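Local coordinates for Mll7089 protein (Mesorhizobium loti, PDB 2OZ8) that probably acts as a magnesium-dependent hydro-lyase of the mandelate racemase branch of the enolase superfamily, its true substrate being unknown, at residues L120-H123 with V124-G127. Residues are numbered along the deposited sequence; the frame is centred on the assembly and turned at random.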
loop_
_atom_site.group_PDB
_atom_site.type_symbol
_atom_site.label_atom_id
_atom_site.label_comp_id
_atom_site.label_asym_id
_atom_site.label_seq_id
_atom_site.Cartn_x
_atom_site.Cartn_y
_atom_site.Cartn_z
ATOM N N LEU A 120 -46.140 -0.397 17.593
ATOM C CA LEU A 120 -44.941 -0.752 18.333
ATOM C C LEU A 120 -44.185 0.488 18.783
ATOM O O LEU A 120 -44.235 1.539 18.099
ATOM C CB LEU A 120 -43.985 -1.635 17.497
ATOM C CG LEU A 120 -44.390 -3.057 17.049
ATOM C CD1 LEU A 120 -43.408 -3.628 15.977
ATOM C CD2 LEU A 120 -44.492 -3.998 18.237
ATOM N N PRO A 121 -43.455 0.348 19.915
ATOM C CA PRO A 121 -42.382 1.278 20.301
ATOM C C PRO A 121 -41.262 1.206 19.269
ATOM O O PRO A 121 -40.937 0.113 18.792
ATOM C CB PRO A 121 -41.880 0.725 21.636
ATOM C CG PRO A 121 -42.914 -0.360 22.091
ATOM C CD PRO A 121 -43.586 -0.802 20.845
ATOM N N LEU A 122 -40.678 2.349 18.922
ATOM C CA LEU A 122 -39.608 2.373 17.894
ATOM C C LEU A 122 -38.455 1.351 18.069
ATOM O O LEU A 122 -38.135 0.611 17.132
ATOM C CB LEU A 122 -39.095 3.795 17.656
ATOM C CG LEU A 122 -38.029 3.941 16.567
ATOM C CD1 LEU A 122 -38.534 3.480 15.163
ATOM C CD2 LEU A 122 -37.570 5.352 16.534
ATOM N N HIS A 123 -37.874 1.272 19.259
ATOM C CA HIS A 123 -36.799 0.321 19.524
ATOM C C HIS A 123 -37.129 -1.157 19.250
ATOM O O HIS A 123 -36.274 -1.907 18.736
ATOM C CB HIS A 123 -36.221 0.514 20.936
ATOM C CG HIS A 123 -37.119 0.081 22.044
ATOM N ND1 HIS A 123 -36.970 -1.133 22.699
ATOM C CD2 HIS A 123 -38.162 0.709 22.647
ATOM C CE1 HIS A 123 -37.877 -1.227 23.658
ATOM N NE2 HIS A 123 -38.616 -0.128 23.643
ATOM N N VAL A 124 -38.341 -1.578 19.601
ATOM C CA VAL A 124 -38.775 -2.959 19.316
ATOM C C VAL A 124 -38.820 -3.172 17.786
ATOM O O VAL A 124 -38.283 -4.148 17.273
ATOM C CB VAL A 124 -40.155 -3.300 19.982
ATOM C CG1 VAL A 124 -40.607 -4.712 19.596
ATOM C CG2 VAL A 124 -40.095 -3.106 21.544
ATOM N N LEU A 125 -39.425 -2.230 17.075
ATOM C CA LEU A 125 -39.385 -2.234 15.608
ATOM C C LEU A 125 -37.916 -2.256 15.103
ATOM O O LEU A 125 -37.616 -2.899 14.077
ATOM C CB LEU A 125 -40.131 -1.021 15.034
ATOM C CG LEU A 125 -40.171 -0.874 13.511
ATOM C CD1 LEU A 125 -41.009 -2.003 12.765
ATOM C CD2 LEU A 125 -40.696 0.548 13.150
ATOM N N LEU A 126 -37.020 -1.574 15.831
ATOM C CA LEU A 126 -35.585 -1.538 15.428
ATOM C C LEU A 126 -34.848 -2.841 15.737
ATOM O O LEU A 126 -33.674 -2.962 15.403
ATOM C CB LEU A 126 -34.832 -0.300 15.954
ATOM C CG LEU A 126 -35.357 1.042 15.394
ATOM C CD1 LEU A 126 -34.647 2.217 16.015
ATOM C CD2 LEU A 126 -35.366 1.073 13.831
ATOM N N GLY A 127 -35.576 -3.811 16.308
ATOM C CA GLY A 127 -35.050 -5.125 16.660
ATOM C C GLY A 127 -34.432 -5.214 18.056
ATOM O O GLY A 127 -33.733 -6.163 18.345
#
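His123 holds CG between its own backbone N and carbonyl carbon (chi1 71°), which folds the imidazole back over the start of the next residue, while Val124 sets CG1 anti to its backbone N, placing CG2 beside that N, on the side where the His123 ring lies. The evidence for a CH-pi contact is direct: Val124 CG2 lies 3.9 Å from the centroid of the His123 ring and 23° off its normal, over the face but displaced toward CE1. The same methyl packs beside the Pro121 ring, CG2 of Val124 to CG of Pro121 being 4.0 Å. Leu122 CG meets Leu126 CD1 at 3.8 Å, and these two leucines reach Trp111 of helix 103-118. In the backbone, Pro121 occupies the N-cap position, and its O receives a nearly straight bond from Leu125 N (3.3 Å, 175°) besides a weak one from Val124 N. Leu126 N to Leu122 O is shorter, 2.8 Å, but more bent. The His123 ring is further fixed by a hydrogen bond between ND1 and Ser128 OG and by its meeting with the His305 ring. With the imidazole of His123 cut back to an alanine here, Val124 CG2 would probably lose its aromatic neighbour and Ser128 OG its ND1 partner. Gly127, at positive phi, bonds through N to Val124 O at 2.9 Å, and its own O accepts a hydrogen bond from NE of Arg86 of the second subunit. The whole is a short helix with Pro121 at the N-cap position and a Schellman motif at its end, joining helix 103-118 to the barrel strand 132-138 beside the subunit interface.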